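Local atomic coordinates of putative type 11 methyltransferase (Sulfolobus solfataricus, PDB entry 3I9F), a protein that probably acts as an S-adenosylmethionine-dependent methyltransferase and binds zinc ions. Residues Phe81-His86 / Ile110-Lys115. Numbering follows the deposited sequence.
Sequences FANSFH and IIDWRK
Phe81 and Ala82 pair in parallel with Ile110 and Ile111, where two neighbouring strands of the Rossmann-like methyltransferase sheet, 76-82 and 106-113, reach their C-terminal ends. Two backbone hydrogen bonds hold the register: Ile111 N donates to Phe81 O at 2.9 Å, and Asn83 N, just past the first strand, donates to Ile111 O at 2.7 Å. A water bridges Ile111 O, to which it donates, and Phe85 N, from which it accepts. Among apolar groups, Ile110 CD1 lies 3.7 Å from Phe81 CB, the two side chains running side by side, while the Phe81 ring stacks on Tyr24 and its side chain touches Val94 and Val98 of helix 91-101. Where strand 106-113 ends, Asn83 OD1 comes within 3.5 Å of Trp113 CD1, amide and indole planes 45° apart.

The polar link is His86 to Asp112, whose OD2 also bonds Tyr133 OH and whose OD1 accepts a hydrogen bond from Trp113 N. Were Asp112 an alanine, His86 ND1 and Tyr133 OH would probably lose their shared acceptor and the imidazole would be freer to turn. His86 CG sits between the backbone N and the carbonyl carbon (chi1 63°), ring and carboxylate lie nearly coplanar, and ND1 donates to the syn lone pair of Asp112 OD2 at 2.8 Å.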
loop_
_atom_site.group_PDB
_atom_site.type_symbol
_atom_site.label_atom_id
_atom_site.label_comp_id
_atom_site.label_asym_id
_atom_site.label_seq_id
_atom_site.Cartn_x
_atom_site.Cartn_y
_atom_site.Cartn_z
ATOM N N PHE B 81 4.209 -17.847 2.089
ATOM C CA PHE B 81 4.743 -17.875 3.451
ATOM C C PHE B 81 6.001 -18.686 3.404
ATOM O O PHE B 81 5.957 -19.890 3.458
ATOM C CB PHE B 81 3.749 -18.541 4.386
ATOM C CG PHE B 81 2.597 -17.668 4.786
ATOM C CD1 PHE B 81 2.741 -16.720 5.784
ATOM C CD2 PHE B 81 1.379 -17.835 4.223
ATOM C CE1 PHE B 81 1.708 -15.951 6.177
ATOM C CE2 PHE B 81 0.308 -17.054 4.597
ATOM C CZ PHE B 81 0.471 -16.104 5.565
ATOM N N ALA B 82 7.133 -18.006 3.300
ATOM C CA ALA B 82 8.447 -18.641 3.212
ATOM C C ALA B 82 9.210 -18.555 4.515
ATOM O O ALA B 82 9.846 -17.543 4.813
ATOM C CB ALA B 82 9.288 -17.980 2.066
ATOM N N ASN B 83 9.193 -19.642 5.262
ATOM C CA ASN B 83 9.864 -19.728 6.575
ATOM C C ASN B 83 9.446 -18.658 7.513
ATOM O O ASN B 83 10.259 -18.207 8.291
ATOM C CB ASN B 83 11.369 -19.685 6.412
ATOM C CG ASN B 83 11.843 -20.706 5.397
ATOM O OD1 ASN B 83 11.589 -21.924 5.547
ATOM N ND2 ASN B 83 12.445 -20.230 4.334
ATOM N N SER B 84 8.199 -18.224 7.420
ATOM C CA SER B 84 7.791 -17.017 8.120
ATOM C C SER B 84 6.565 -17.199 9.008
ATOM O O SER B 84 6.416 -16.454 9.926
ATOM C CB SER B 84 7.574 -15.852 7.145
ATOM O OG SER B 84 6.523 -16.140 6.245
ATOM N N PHE B 85 5.685 -18.152 8.737
ATOM C CA PHE B 85 4.473 -18.277 9.523
ATOM C C PHE B 85 4.742 -18.700 10.950
ATOM O O PHE B 85 4.120 -18.206 11.871
ATOM C CB PHE B 85 3.510 -19.259 8.881
ATOM C CG PHE B 85 2.157 -19.282 9.497
ATOM C CD1 PHE B 85 1.250 -18.272 9.236
ATOM C CD2 PHE B 85 1.771 -20.335 10.317
ATOM C CE1 PHE B 85 -0.013 -18.296 9.779
ATOM C CE2 PHE B 85 0.496 -20.377 10.885
ATOM C CZ PHE B 85 -0.390 -19.344 10.628
ATOM N N HIS B 86 5.667 -19.622 11.136
ATOM C CA HIS B 86 5.850 -20.223 12.431
ATOM C C HIS B 86 6.176 -19.241 13.529
ATOM O O HIS B 86 5.757 -19.434 14.661
ATOM C CB HIS B 86 6.865 -21.359 12.400
ATOM C CG HIS B 86 8.248 -20.946 12.030
ATOM N ND1 HIS B 86 8.772 -21.173 10.776
ATOM C CD2 HIS B 86 9.231 -20.356 12.753
ATOM C CE1 HIS B 86 10.013 -20.719 10.737
ATOM N NE2 HIS B 86 10.317 -20.219 11.923
ATOM N N ILE B 110 3.158 -22.497 1.073
ATOM C CA ILE B 110 3.964 -22.624 2.278
ATOM C C ILE B 110 5.306 -23.270 1.989
ATOM O O ILE B 110 5.361 -24.348 1.420
ATOM C CB ILE B 110 3.279 -23.530 3.350
ATOM C CG1 ILE B 110 1.868 -23.026 3.700
ATOM C CG2 ILE B 110 4.158 -23.666 4.609
ATOM C CD1 ILE B 110 1.741 -21.552 3.834
ATOM N N ILE B 111 6.380 -22.601 2.389
ATOM C CA ILE B 111 7.687 -23.213 2.541
ATOM C C ILE B 111 8.118 -23.033 3.983
ATOM O O ILE B 111 8.018 -21.944 4.523
ATOM C CB ILE B 111 8.727 -22.565 1.624
ATOM C CG1 ILE B 111 8.296 -22.745 0.152
ATOM C CG2 ILE B 111 10.088 -23.197 1.841
ATOM C CD1 ILE B 111 9.053 -21.846 -0.829
ATOM N N ASP B 112 8.563 -24.107 4.621
ATOM C CA ASP B 112 9.091 -24.033 5.957
ATOM C C ASP B 112 9.985 -25.218 6.209
ATOM O O ASP B 112 9.952 -26.200 5.462
ATOM C CB ASP B 112 7.967 -24.020 7.013
ATOM C CG ASP B 112 8.326 -23.182 8.252
ATOM O OD1 ASP B 112 9.506 -22.773 8.382
ATOM O OD2 ASP B 112 7.425 -22.896 9.090
ATOM N N TRP B 113 10.742 -25.105 7.300
ATOM C CA TRP B 113 11.690 -26.087 7.762
ATOM C C TRP B 113 11.049 -27.366 8.253
ATOM O O TRP B 113 10.009 -27.316 8.862
ATOM C CB TRP B 113 12.487 -25.490 8.900
ATOM C CG TRP B 113 13.404 -24.390 8.494
ATOM C CD1 TRP B 113 13.117 -23.066 8.457
ATOM C CD2 TRP B 113 14.760 -24.520 8.061
ATOM N NE1 TRP B 113 14.219 -22.349 8.043
ATOM C CE2 TRP B 113 15.241 -23.214 7.788
ATOM C CE3 TRP B 113 15.625 -25.598 7.913
ATOM C CZ2 TRP B 113 16.554 -22.961 7.380
ATOM C CZ3 TRP B 113 16.941 -25.353 7.487
ATOM C CH2 TRP B 113 17.384 -24.050 7.221
ATOM N N ARG B 114 11.658 -28.521 8.011
ATOM C CA ARG B 114 11.048 -29.756 8.503
ATOM C C ARG B 114 11.161 -29.750 10.030
ATOM O O ARG B 114 12.093 -29.183 10.589
ATOM C CB ARG B 114 11.685 -31.011 7.927
ATOM C CG ARG B 114 11.732 -31.051 6.422
ATOM C CD ARG B 114 12.204 -32.405 5.920
ATOM N NE ARG B 114 12.873 -32.339 4.614
ATOM C CZ ARG B 114 12.274 -32.444 3.408
ATOM N NH1 ARG B 114 10.938 -32.596 3.284
ATOM N NH2 ARG B 114 13.023 -32.391 2.292
ATOM N N LYS B 115 10.205 -30.412 10.667
ATOM C CA LYS B 115 10.096 -30.476 12.102
ATOM C C LYS B 115 10.900 -31.667 12.633
ATOM O O LYS B 115 10.356 -32.612 13.190
ATOM C CB LYS B 115 8.612 -30.592 12.457
ATOM C CG LYS B 115 8.257 -30.348 13.926
ATOM C CD LYS B 115 6.784 -30.651 14.154
ATOM C CE LYS B 115 6.201 -29.982 15.381
ATOM N NZ LYS B 115 4.783 -30.470 15.632
HETATM O O HOH W 1 5.998 -20.327 6.480
#